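Local coordinates for reticulocyte binding protein (Streptococcus agalactiae COH1, PDB 3FAW) that probably hydrolyses alpha-1,6-glucosidic linkages in pullulan and related alpha-glucans as a secreted, cell-wall-attached pullulanase of group B Streptococcus, at residues A[150-155]-A[402-407]; A[457-462]-A[500-505]; A[582-587]-A[648-653]; A[703-708]-A[741-746]. All blocks are in the same frame, centred on the assembly; numbering follows the deposited sequence.

Contact 1. Residues A[150-155]-A[402-407]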
loop_
_atom_site.group_PDB
_atom_site.type_symbol
_atom_site.label_atom_id
_atom_site.label_comp_id
_atom_site.label_asym_id
_atom_site.label_seq_id
_atom_site.Cartn_x
_atom_site.Cartn_y
_atom_site.Cartn_z
ATOM N N LEU A 150 19.678 -20.218 1.874
ATOM C CA LEU A 150 19.584 -19.178 0.839
ATOM C C LEU A 150 19.409 -19.827 -0.538
ATOM O O LEU A 150 20.212 -20.675 -0.932
ATOM C CB LEU A 150 20.846 -18.309 0.823
ATOM C CG LEU A 150 20.844 -17.162 -0.200
ATOM C CD1 LEU A 150 19.971 -16.006 0.293
ATOM C CD2 LEU A 150 22.254 -16.684 -0.508
ATOM N N TRP A 151 18.371 -19.418 -1.265
ATOM C CA TRP A 151 18.110 -19.935 -2.612
ATOM C C TRP A 151 18.910 -19.136 -3.646
ATOM O O TRP A 151 18.777 -17.915 -3.727
ATOM C CB TRP A 151 16.607 -19.870 -2.919
ATOM C CG TRP A 151 16.214 -20.442 -4.247
ATOM C CD1 TRP A 151 15.940 -21.749 -4.532
ATOM C CD2 TRP A 151 16.032 -19.719 -5.471
ATOM N NE1 TRP A 151 15.607 -21.884 -5.859
ATOM C CE2 TRP A 151 15.658 -20.653 -6.459
ATOM C CE3 TRP A 151 16.159 -18.371 -5.830
ATOM C CZ2 TRP A 151 15.404 -20.283 -7.786
ATOM C CZ3 TRP A 151 15.905 -18.002 -7.145
ATOM C CH2 TRP A 151 15.532 -18.956 -8.109
ATOM N N SER A 152 19.744 -19.823 -4.425
ATOM C CA SER A 152 20.588 -19.164 -5.437
ATOM C C SER A 152 21.212 -20.192 -6.397
ATOM O O SER A 152 22.400 -20.489 -6.310
ATOM C CB SER A 152 21.687 -18.331 -4.758
ATOM O OG SER A 152 22.411 -17.563 -5.703
ATOM N N PRO A 153 20.407 -20.718 -7.337
ATOM C CA PRO A 153 20.812 -21.903 -8.090
ATOM C C PRO A 153 21.989 -21.718 -9.062
ATOM O O PRO A 153 22.629 -22.710 -9.398
ATOM C CB PRO A 153 19.533 -22.292 -8.844
ATOM C CG PRO A 153 18.767 -21.035 -8.968
ATOM C CD PRO A 153 19.084 -20.222 -7.755
ATOM N N SER A 154 22.278 -20.485 -9.491
ATOM C CA SER A 154 23.348 -20.233 -10.465
ATOM C C SER A 154 24.698 -19.894 -9.820
ATOM O O SER A 154 25.685 -19.675 -10.526
ATOM C CB SER A 154 22.946 -19.111 -11.430
ATOM O OG SER A 154 22.874 -17.858 -10.767
ATOM N N ALA A 155 24.746 -19.857 -8.487
ATOM C CA ALA A 155 25.987 -19.524 -7.755
ATOM C C ALA A 155 27.046 -20.629 -7.828
ATOM O O ALA A 155 26.717 -21.808 -7.735
ATOM C CB ALA A 155 25.668 -19.217 -6.287
ATOM N N GLU A 402 18.645 -8.829 -7.782
ATOM C CA GLU A 402 19.381 -9.194 -9.001
ATOM C C GLU A 402 20.774 -9.737 -8.687
ATOM O O GLU A 402 21.273 -10.617 -9.390
ATOM C CB GLU A 402 19.483 -8.010 -9.967
ATOM C CG GLU A 402 19.838 -8.393 -11.414
ATOM C CD GLU A 402 18.717 -9.119 -12.151
ATOM O OE1 GLU A 402 17.587 -9.199 -11.624
ATOM O OE2 GLU A 402 18.963 -9.611 -13.276
ATOM N N ASP A 403 21.397 -9.219 -7.631
ATOM C CA ASP A 403 22.677 -9.750 -7.162
ATOM C C ASP A 403 22.571 -11.200 -6.692
ATOM O O ASP A 403 23.529 -11.950 -6.801
ATOM C CB ASP A 403 23.232 -8.910 -6.005
ATOM C CG ASP A 403 23.808 -7.577 -6.458
ATOM O OD1 ASP A 403 24.039 -7.386 -7.670
ATOM O OD2 ASP A 403 24.040 -6.719 -5.581
ATOM N N ILE A 404 21.416 -11.583 -6.149
ATOM C CA ILE A 404 21.254 -12.911 -5.553
ATOM C C ILE A 404 21.171 -13.975 -6.635
ATOM O O ILE A 404 21.890 -14.972 -6.597
ATOM C CB ILE A 404 19.993 -12.992 -4.665
ATOM C CG1 ILE A 404 20.069 -11.961 -3.529
ATOM C CG2 ILE A 404 19.830 -14.404 -4.096
ATOM C CD1 ILE A 404 18.821 -11.891 -2.667
ATOM N N GLU A 405 20.274 -13.753 -7.591
ATOM C CA GLU A 405 20.094 -14.649 -8.730
ATOM C C GLU A 405 19.710 -13.796 -9.929
ATOM O O GLU A 405 18.642 -13.185 -9.928
ATOM C CB GLU A 405 19.001 -15.682 -8.434
ATOM C CG GLU A 405 18.646 -16.621 -9.598
ATOM C CD GLU A 405 19.798 -17.514 -10.049
ATOM O OE1 GLU A 405 20.696 -17.822 -9.239
ATOM O OE2 GLU A 405 19.793 -17.925 -11.224
ATOM N N PRO A 406 20.578 -13.739 -10.952
ATOM C CA PRO A 406 20.265 -12.889 -12.096
ATOM C C PRO A 406 19.193 -13.501 -12.994
ATOM O O PRO A 406 19.001 -14.721 -12.998
ATOM C CB PRO A 406 21.604 -12.785 -12.834
ATOM C CG PRO A 406 22.316 -14.043 -12.497
ATOM C CD PRO A 406 21.865 -14.439 -11.114
ATOM N N ASN A 407 18.496 -12.645 -13.737
ATOM C CA ASN A 407 17.496 -13.090 -14.701
ATOM C C ASN A 407 16.482 -14.054 -14.075
ATOM O O ASN A 407 16.316 -15.176 -14.548
ATOM C CB ASN A 407 18.177 -13.757 -15.906
ATOM C CG ASN A 407 19.390 -12.988 -16.395
ATOM O OD1 ASN A 407 19.265 -11.935 -17.018
ATOM N ND2 ASN A 407 20.571 -13.518 -16.121
#

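Contact 2. Residues A[457-462]-A[500-505]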
loop_
_atom_site.group_PDB
_atom_site.type_symbol
_atom_site.label_atom_id
_atom_site.label_comp_id
_atom_site.label_asym_id
_atom_site.label_seq_id
_atom_site.Cartn_x
_atom_site.Cartn_y
_atom_site.Cartn_z
ATOM N N ASP A 457 0.199 -1.619 -2.252
ATOM C CA ASP A 457 0.607 -0.491 -3.070
ATOM C C ASP A 457 0.685 -0.951 -4.525
ATOM O O ASP A 457 1.242 -2.016 -4.818
ATOM C CB ASP A 457 1.970 0.029 -2.603
ATOM C CG ASP A 457 2.316 1.381 -3.196
ATOM O OD1 ASP A 457 1.654 2.390 -2.862
ATOM O OD2 ASP A 457 3.266 1.436 -3.993
ATOM N N MET A 458 0.113 -0.153 -5.424
ATOM C CA MET A 458 0.091 -0.459 -6.853
ATOM C C MET A 458 -0.192 -1.942 -7.103
ATOM O O MET A 458 0.558 -2.635 -7.801
ATOM C CB MET A 458 1.407 -0.024 -7.497
ATOM C CG MET A 458 1.671 1.469 -7.346
ATOM S SD MET A 458 3.023 2.080 -8.363
ATOM C CE MET A 458 2.342 1.878 -10.005
ATOM N N MET A 459 -1.300 -2.416 -6.531
ATOM C CA MET A 459 -1.701 -3.818 -6.643
ATOM C C MET A 459 -1.861 -4.245 -8.106
ATOM O O MET A 459 -1.686 -5.416 -8.440
ATOM C CB MET A 459 -3.006 -4.053 -5.875
ATOM C CG MET A 459 -3.308 -5.513 -5.590
ATOM S SD MET A 459 -4.654 -5.727 -4.406
ATOM C CE MET A 459 -6.003 -4.960 -5.305
ATOM N N GLY A 460 -2.187 -3.283 -8.969
ATOM C CA GLY A 460 -2.360 -3.523 -10.401
ATOM C C GLY A 460 -1.107 -3.923 -11.164
ATOM O O GLY A 460 -1.199 -4.372 -12.303
ATOM N N ASP A 461 0.060 -3.748 -10.548
ATOM C CA ASP A 461 1.316 -4.271 -11.093
ATOM C C ASP A 461 1.404 -5.792 -10.990
ATOM O O ASP A 461 2.163 -6.424 -11.728
ATOM C CB ASP A 461 2.525 -3.667 -10.353
ATOM C CG ASP A 461 2.911 -2.296 -10.867
ATOM O OD1 ASP A 461 2.099 -1.659 -11.565
ATOM O OD2 ASP A 461 4.040 -1.852 -10.562
ATOM N N HIS A 462 0.642 -6.373 -10.064
ATOM C CA HIS A 462 0.717 -7.800 -9.783
ATOM C C HIS A 462 -0.307 -8.618 -10.545
ATOM O O HIS A 462 -1.388 -8.139 -10.881
ATOM C CB HIS A 462 0.542 -8.050 -8.285
ATOM C CG HIS A 462 1.680 -7.533 -7.466
ATOM N ND1 HIS A 462 2.944 -7.995 -7.312
ATOM C CD2 HIS A 462 1.594 -6.386 -6.708
ATOM C CE1 HIS A 462 3.591 -7.130 -6.465
ATOM N NE2 HIS A 462 2.756 -6.168 -6.117
ATOM N N LYS A 500 -3.609 -12.016 -16.220
ATOM C CA LYS A 500 -4.703 -11.288 -15.574
ATOM C C LYS A 500 -4.171 -10.535 -14.349
ATOM O O LYS A 500 -3.701 -11.162 -13.389
ATOM C CB LYS A 500 -5.806 -12.263 -15.157
ATOM C CG LYS A 500 -7.048 -11.624 -14.555
ATOM C CD LYS A 500 -8.032 -12.711 -14.154
ATOM C CE LYS A 500 -9.276 -12.149 -13.510
ATOM N NZ LYS A 500 -10.052 -13.226 -12.821
ATOM N N PRO A 501 -4.228 -9.189 -14.380
ATOM C CA PRO A 501 -3.723 -8.398 -13.268
ATOM C C PRO A 501 -4.720 -8.220 -12.121
ATOM O O PRO A 501 -5.927 -8.377 -12.307
ATOM C CB PRO A 501 -3.399 -7.054 -13.923
ATOM C CG PRO A 501 -4.356 -6.953 -15.059
ATOM C CD PRO A 501 -4.742 -8.335 -15.468
ATOM N N ALA A 502 -4.186 -7.888 -10.948
ATOM C CA ALA A 502 -4.969 -7.659 -9.736
ATOM C C ALA A 502 -5.355 -6.178 -9.611
ATOM O O ALA A 502 -4.897 -5.469 -8.710
ATOM C CB ALA A 502 -4.170 -8.108 -8.519
ATOM N N ASP A 503 -6.203 -5.724 -10.527
ATOM C CA ASP A 503 -6.588 -4.317 -10.606
ATOM C C ASP A 503 -8.113 -4.181 -10.507
ATOM O O ASP A 503 -8.786 -5.104 -10.048
ATOM C CB ASP A 503 -6.005 -3.689 -11.887
ATOM C CG ASP A 503 -6.579 -4.286 -13.166
ATOM O OD1 ASP A 503 -7.652 -4.926 -13.127
ATOM O OD2 ASP A 503 -5.947 -4.096 -14.228
ATOM N N GLN A 504 -8.653 -3.041 -10.925
ATOM C CA GLN A 504 -10.091 -2.756 -10.792
ATOM C C GLN A 504 -10.995 -3.669 -11.624
ATOM O O GLN A 504 -12.136 -3.931 -11.238
ATOM C CB GLN A 504 -10.376 -1.283 -11.131
ATOM C CG GLN A 504 -10.120 -0.319 -9.973
ATOM C CD GLN A 504 -10.261 1.143 -10.371
ATOM O OE1 GLN A 504 -10.162 1.498 -11.547
ATOM N NE2 GLN A 504 -10.489 2.001 -9.382
ATOM N N ASP A 505 -10.486 -4.158 -12.754
ATOM C CA ASP A 505 -11.243 -5.087 -13.611
ATOM C C ASP A 505 -11.295 -6.515 -13.063
ATOM O O ASP A 505 -12.092 -7.328 -13.521
ATOM C CB ASP A 505 -10.665 -5.089 -15.025
ATOM C CG ASP A 505 -10.777 -3.734 -15.693
ATOM O OD1 ASP A 505 -11.795 -3.044 -15.461
ATOM O OD2 ASP A 505 -9.854 -3.359 -16.442
HETATM O O HOH W 1 -3.108 -3.488 -14.113
#

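Contact 3. Residues A[582-587]-A[648-653]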
loop_
_atom_site.group_PDB
_atom_site.type_symbol
_atom_site.label_atom_id
_atom_site.label_comp_id
_atom_site.label_asym_id
_atom_site.label_seq_id
_atom_site.Cartn_x
_atom_site.Cartn_y
_atom_site.Cartn_z
ATOM N N ILE A 582 -10.003 21.298 -1.274
ATOM C CA ILE A 582 -11.222 22.107 -1.213
ATOM C C ILE A 582 -10.900 23.593 -1.391
ATOM O O ILE A 582 -11.536 24.270 -2.194
ATOM C CB ILE A 582 -11.998 21.881 0.106
ATOM C CG1 ILE A 582 -12.718 20.530 0.066
ATOM C CG2 ILE A 582 -13.012 23.005 0.342
ATOM C CD1 ILE A 582 -13.271 20.079 1.408
ATOM N N ALA A 583 -9.903 24.086 -0.654
ATOM C CA ALA A 583 -9.485 25.490 -0.732
ATOM C C ALA A 583 -8.962 25.851 -2.123
ATOM O O ALA A 583 -9.220 26.951 -2.628
ATOM C CB ALA A 583 -8.424 25.790 0.323
ATOM N N LYS A 584 -8.225 24.920 -2.728
ATOM C CA LYS A 584 -7.736 25.079 -4.098
ATOM C C LYS A 584 -8.882 25.074 -5.104
ATOM O O LYS A 584 -8.918 25.906 -6.012
ATOM C CB LYS A 584 -6.738 23.965 -4.447
ATOM C CG LYS A 584 -6.360 23.876 -5.929
ATOM C CD LYS A 584 -5.666 25.135 -6.429
ATOM C CE LYS A 584 -5.301 25.023 -7.906
ATOM N NZ LYS A 584 -4.584 26.233 -8.398
ATOM N N SER A 585 -9.817 24.141 -4.930
ATOM C CA SER A 585 -10.914 23.953 -5.887
ATOM C C SER A 585 -11.860 25.152 -5.961
ATOM O O SER A 585 -12.288 25.538 -7.048
ATOM C CB SER A 585 -11.691 22.677 -5.564
ATOM O OG SER A 585 -10.870 21.532 -5.751
ATOM N N ILE A 586 -12.174 25.734 -4.806
ATOM C CA ILE A 586 -12.993 26.953 -4.739
ATOM C C ILE A 586 -12.160 28.236 -4.866
ATOM O O ILE A 586 -12.722 29.327 -4.973
ATOM C CB ILE A 586 -13.836 27.021 -3.425
ATOM C CG1 ILE A 586 -12.950 27.255 -2.196
ATOM C CG2 ILE A 586 -14.664 25.755 -3.258
ATOM C CD1 ILE A 586 -13.690 27.178 -0.865
ATOM N N ASN A 587 -10.833 28.098 -4.839
ATOM C CA ASN A 587 -9.902 29.231 -4.890
ATOM C C ASN A 587 -10.163 30.274 -3.797
ATOM O O ASN A 587 -10.471 31.433 -4.086
ATOM C CB ASN A 587 -9.909 29.890 -6.280
ATOM C CG ASN A 587 -8.795 30.926 -6.447
ATOM O OD1 ASN A 587 -9.018 32.021 -6.970
ATOM N ND2 ASN A 587 -7.598 30.584 -5.985
ATOM N N THR A 648 1.450 23.028 -4.830
ATOM C CA THR A 648 0.324 23.534 -5.609
ATOM C C THR A 648 -0.007 24.947 -5.135
ATOM O O THR A 648 -0.166 25.183 -3.937
ATOM C CB THR A 648 -0.914 22.622 -5.454
ATOM O OG1 THR A 648 -0.654 21.357 -6.079
ATOM C CG2 THR A 648 -2.157 23.258 -6.078
ATOM N N LEU A 649 -0.111 25.869 -6.086
ATOM C CA LEU A 649 -0.413 27.268 -5.807
ATOM C C LEU A 649 -1.920 27.483 -5.735
ATOM O O LEU A 649 -2.656 27.063 -6.627
ATOM C CB LEU A 649 0.173 28.159 -6.908
ATOM C CG LEU A 649 0.011 29.680 -6.782
ATOM C CD1 LEU A 649 0.902 30.255 -5.674
ATOM C CD2 LEU A 649 0.320 30.345 -8.123
ATOM N N ILE A 650 -2.368 28.132 -4.666
ATOM C CA ILE A 650 -3.734 28.644 -4.577
ATOM C C ILE A 650 -3.656 30.160 -4.765
ATOM O O ILE A 650 -3.132 30.876 -3.910
ATOM C CB ILE A 650 -4.399 28.302 -3.222
ATOM C CG1 ILE A 650 -4.701 26.805 -3.132
ATOM C CG2 ILE A 650 -5.711 29.065 -3.055
ATOM C CD1 ILE A 650 -3.500 25.909 -3.228
ATOM N N GLU A 651 -4.177 30.631 -5.895
ATOM C CA GLU A 651 -4.024 32.023 -6.320
ATOM C C GLU A 651 -4.610 33.044 -5.337
ATOM O O GLU A 651 -4.079 34.141 -5.204
ATOM C CB GLU A 651 -4.646 32.232 -7.712
ATOM C CG GLU A 651 -3.804 31.699 -8.880
ATOM C CD GLU A 651 -3.978 30.205 -9.146
ATOM O OE1 GLU A 651 -4.725 29.528 -8.402
ATOM O OE2 GLU A 651 -3.356 29.706 -10.110
ATOM N N ALA A 652 -5.689 32.674 -4.649
ATOM C CA ALA A 652 -6.406 33.592 -3.755
ATOM C C ALA A 652 -5.690 33.845 -2.428
ATOM O O ALA A 652 -6.048 34.771 -1.700
ATOM C CB ALA A 652 -7.820 33.070 -3.488
ATOM N N VAL A 653 -4.697 33.018 -2.105
ATOM C CA VAL A 653 -3.954 33.160 -0.852
ATOM C C VAL A 653 -2.901 34.267 -0.959
ATOM O O VAL A 653 -2.135 34.317 -1.924
ATOM C CB VAL A 653 -3.282 31.831 -0.437
ATOM C CG1 VAL A 653 -2.404 32.033 0.795
ATOM C CG2 VAL A 653 -4.336 30.764 -0.176
#

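Contact 4. Residues A[703-708]-A[741-746]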
loop_
_atom_site.group_PDB
_atom_site.type_symbol
_atom_site.label_atom_id
_atom_site.label_comp_id
_atom_site.label_asym_id
_atom_site.label_seq_id
_atom_site.Cartn_x
_atom_site.Cartn_y
_atom_site.Cartn_z
ATOM N N SER A 703 -23.762 2.068 13.842
ATOM C CA SER A 703 -24.991 1.821 14.592
ATOM C C SER A 703 -26.046 1.040 13.801
ATOM O O SER A 703 -26.985 0.514 14.394
ATOM C CB SER A 703 -25.597 3.145 15.074
ATOM O OG SER A 703 -26.184 3.869 14.004
ATOM N N THR A 704 -25.903 0.972 12.478
ATOM C CA THR A 704 -26.937 0.367 11.630
ATOM C C THR A 704 -26.375 -0.179 10.315
ATOM O O THR A 704 -25.584 0.488 9.641
ATOM C CB THR A 704 -28.054 1.395 11.308
ATOM O OG1 THR A 704 -28.971 0.840 10.358
ATOM C CG2 THR A 704 -27.465 2.678 10.737
ATOM N N ASP A 705 -26.815 -1.381 9.942
ATOM C CA ASP A 705 -26.405 -1.994 8.672
ATOM C C ASP A 705 -27.077 -1.373 7.436
ATOM O O ASP A 705 -26.840 -1.826 6.310
ATOM C CB ASP A 705 -26.591 -3.522 8.700
ATOM C CG ASP A 705 -28.046 -3.954 8.846
ATOM O OD1 ASP A 705 -28.943 -3.316 8.255
ATOM O OD2 ASP A 705 -28.285 -4.963 9.542
ATOM N N ALA A 706 -27.899 -0.341 7.640
ATOM C CA ALA A 706 -28.423 0.464 6.533
ATOM C C ALA A 706 -27.307 1.035 5.654
ATOM O O ALA A 706 -27.498 1.215 4.454
ATOM C CB ALA A 706 -29.291 1.599 7.059
ATOM N N PHE A 707 -26.157 1.327 6.258
ATOM C CA PHE A 707 -25.014 1.889 5.532
ATOM C C PHE A 707 -23.956 0.827 5.188
ATOM O O PHE A 707 -22.901 1.156 4.642
ATOM C CB PHE A 707 -24.368 3.009 6.358
ATOM C CG PHE A 707 -25.315 4.131 6.717
ATOM C CD1 PHE A 707 -25.875 4.930 5.726
ATOM C CD2 PHE A 707 -25.631 4.398 8.046
ATOM C CE1 PHE A 707 -26.746 5.966 6.051
ATOM C CE2 PHE A 707 -26.499 5.435 8.380
ATOM C CZ PHE A 707 -27.056 6.220 7.385
ATOM N N ARG A 708 -24.249 -0.439 5.497
ATOM C CA ARG A 708 -23.266 -1.524 5.418
ATOM C C ARG A 708 -23.905 -2.817 4.913
ATOM O O ARG A 708 -23.762 -3.871 5.541
ATOM C CB ARG A 708 -22.669 -1.786 6.800
ATOM C CG ARG A 708 -21.831 -0.658 7.383
ATOM C CD ARG A 708 -22.094 -0.515 8.861
ATOM N NE ARG A 708 -22.044 -1.806 9.539
ATOM C CZ ARG A 708 -22.665 -2.100 10.678
ATOM N NH1 ARG A 708 -23.408 -1.202 11.312
ATOM N NH2 ARG A 708 -22.539 -3.311 11.189
ATOM N N THR A 741 -32.035 4.875 2.772
ATOM C CA THR A 741 -31.696 3.473 2.965
ATOM C C THR A 741 -32.488 2.919 4.151
ATOM O O THR A 741 -32.966 3.672 5.001
ATOM C CB THR A 741 -30.173 3.269 3.169
ATOM O OG1 THR A 741 -29.900 1.878 3.378
ATOM C CG2 THR A 741 -29.655 4.082 4.354
ATOM N N ILE A 742 -32.636 1.598 4.181
ATOM C CA ILE A 742 -33.404 0.905 5.214
ATOM C C ILE A 742 -32.539 -0.227 5.753
ATOM O O ILE A 742 -31.837 -0.886 4.984
ATOM C CB ILE A 742 -34.718 0.304 4.644
ATOM C CG1 ILE A 742 -35.408 1.287 3.686
ATOM C CG2 ILE A 742 -35.655 -0.093 5.778
ATOM C CD1 ILE A 742 -36.659 0.736 3.022
ATOM N N ASP A 743 -32.571 -0.453 7.062
ATOM C CA ASP A 743 -31.770 -1.531 7.650
ATOM C C ASP A 743 -32.598 -2.800 7.866
ATOM O O ASP A 743 -33.802 -2.823 7.588
ATOM C CB ASP A 743 -31.057 -1.063 8.932
ATOM C CG ASP A 743 -31.987 -0.882 10.115
ATOM O OD1 ASP A 743 -33.199 -1.153 9.999
ATOM O OD2 ASP A 743 -31.483 -0.463 11.180
ATOM N N SER A 744 -31.938 -3.849 8.352
ATOM C CA SER A 744 -32.564 -5.160 8.554
ATOM C C SER A 744 -33.736 -5.148 9.547
ATOM O O SER A 744 -34.605 -6.017 9.489
ATOM C CB SER A 744 -31.511 -6.182 9.002
ATOM O OG SER A 744 -30.796 -5.718 10.135
ATOM N N LYS A 745 -33.753 -4.172 10.451
ATOM C CA LYS A 745 -34.878 -3.991 11.375
ATOM C C LYS A 745 -35.978 -3.143 10.736
ATOM O O LYS A 745 -37.114 -3.126 11.214
ATOM C CB LYS A 745 -34.428 -3.292 12.654
ATOM C CG LYS A 745 -33.163 -3.834 13.308
ATOM C CD LYS A 745 -32.726 -2.975 14.504
ATOM C CE LYS A 745 -33.893 -2.242 15.191
ATOM N NZ LYS A 745 -33.456 -1.482 16.401
ATOM N N GLY A 746 -35.601 -2.410 9.681
ATOM C CA GLY A 746 -36.494 -1.544 8.903
ATOM C C GLY A 746 -37.141 -0.420 9.741
ATOM O O GLY A 746 -38.223 0.059 9.384
#

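Contact 1. Residues A[150-155]-A[402-407]
Ser-154 and Glu-405 carry the polar half of this contact between the carbohydrate-binding module 48 domain and the catalytic alpha-amylase domain. The backbone N of Ser-154, inside the type I turn from Ser-152 to Ala-155 that follows strand 146-151, donates to Glu-405 OE1 over 3.1 Å with an N-H...O angle of 156°. It meets that oxygen on its syn side, somewhat out of the carboxylate plane, while OE2 forms a salt bridge with Lys-125. The second polar approach is that of Ser-152 OG, 2.8 Å from the carbonyl oxygen Ile-404 O.

Van der Waals contacts line the path of the glutamate. Its CG is anti to the backbone N (chi1 176°), and a bend at chi2 then turns the carboxylate toward the turn 152-155. On the way, CG passes 3.9 Å from Trp-151 CZ3. Two carbon-oxygen contacts accompany this packing: OE1 of Glu-405 comes within 3.2 Å of Pro-153 CD, and Ile-404 CG2 lies 3.7 Å from Trp-151 O. The same proline CD sits over the centre of one face of the Trp-151 ring, whose NE1 is bonded to Tyr-129 O.

The buried carboxylate thus takes a neutral N-H from the module's turn at OE1 and meets the charge of Lys-125 at OE2, a pairing that probably favours the anion.

Contact 2. Residues A[457-462]-A[500-505]
Two carbonyl oxygens, Met-459 O and Ala-502 O, stand only 3.2 Å apart, an approach of two acceptors that brings no bond. Met-459 O is already engaged by the N-H of His-462, the residue just after the 3-10 segment 459-461. The Met-459 side chain curls round the other oxygen: CG lies 3.5 Å from Ala-502 O, and the bend at chi3 (62°) brings CE back toward the same oxygen in the conformer described. CG also packs against Ala-502 CB, and Ile-467 of helix 464-477 touches both residues.

The one direct hydrogen bond across the contact runs from Ala-502 N to His-462 O, 2.8 Å long and close to straight at 163°. Pro-501 CA adds a CA-H...O contact of 3.3 Å to the same His-462 O, and the imidazole of His-462 turns to Thr-429 through ND1.

Both segments belong to loops of the parallel eight-stranded TIM barrel. Residues 457-462 follow strand 453-456; the long excursion between strands 482-485 and 513-516 contains residues 500-505. The CA atoms come nearest at Gly-460 and Asp-503, 4.3 Å apart, and the lack of a side chain on the glycine probably eases this close approach. A water bridges the same pair, donating to Gly-460 O at 2.8 Å and to Asp-503 OD2. The other carboxylate oxygen, OD1, accepts from Asp-505 N in an Asx turn, met from above the carboxylate plane.

Contact 3. Residues A[582-587]-A[648-653]
Lys-584 and Ile-650 form the close-packed, apolar part of this contact, where the end of helix 578-586 meets the residues after strand 647-649. Ile-650 CG1 presses on the helix backbone, 3.6 Å from Lys-584 CA, and CD1 lies 3.9 Å from Lys-584 CD. The two side chains slant across each other, so the lysine's methylenes run over the isoleucine. Thr-648 CG2 meets CD and CE of the same chain at about a right angle. Phe-659 of strand 658-660 also touches Ile-650.

The other side of the contact is polar and more exposed. From a chi1 of 169° and a bend at chi2, Lys-584 runs on fully extended and delivers NZ to Leu-649 O at 2.7 Å, almost in line with the carbonyl bond; this is the firm bond of the polar side. Looser is the salt bridge beside it, 3.3 Å from Lys-584 NZ to OE1 of the exposed Glu-651. Farther along, the backbone O of Asn-587 lies 3.2 Å from Ala-652 CB. Asn-587 has positive phi and is the C-prime residue of the Schellman motif that ends the helix, its N returning weakly to Lys-584 O.

The ammonium is thus shared between a close neutral acceptor and a more distant charged one, which suggests that the carbonyl fixes its position while the exposed carboxylate mainly helps balance its charge.

Contact 4. Residues A[703-708]-A[741-746]
Ala-706 O is gripped by two donors: Thr-741 OG1, 2.7 Å away, and the side-chain NE2 of Gln-612. The contact joins a 3-10 turn (705-707) after helix 685-703 to strand 736-742 and the hairpin turn that leads on to strand 748-754 in the C-terminal antiparallel sheet.

Both oxygens of the Asp-705 carboxylate are taken by one residue, Ser-744: its OG donates to OD2 over 2.7 Å and its backbone N to OD1 over 3.0 Å, each through a syn lone pair. A second aspartate answers from the hairpin. Thr-704 OG1 donates to Asp-743 OD2 at 2.9 Å, on the anti side of that oxygen, while accepting from Ala-706 N in an ST turn. The backbone bond from Gly-746 N to Asp-743 O closes the type I turn, weakly supplemented by bonds from the N atoms of Lys-745 and Gly-746 to Asp-743 OD1. The two carboxylates do not touch: OD1 of Asp-705 and OD2 of Asp-743 are 4.8 Å apart, while Asp-743 CB lies 3.2 Å from Asp-705 OD1.

Between these polar groups, Ala-706 CB fits against Asp-743 CB and Thr-741 CG2, both 3.7 Å away, and Phe-707 CE1 reaches that same threonine methyl.

How the contacts relate
The four contacts follow one another in series along a single chain, each closing before the next opens. Contact 1 joins the carbohydrate-binding module 48 domain to the catalytic domain; contact 2 ties together two loops of the eight-stranded barrel, its centre about 12 Å from that of the chain. Contact 3 packs a helix that follows barrel strand 566-568 against a small two-stranded sheet, and contact 4 joins the region after helix 685-703 to the C-terminal sheet. Contacts 1 and 4 lie about 55 Å apart, centre to centre, on opposite sides of the chain's centre, and none touches another. Contacts 1 and 4 thus join flanking domains to the catalytic region, while contacts 2 and 3 tie parts within it.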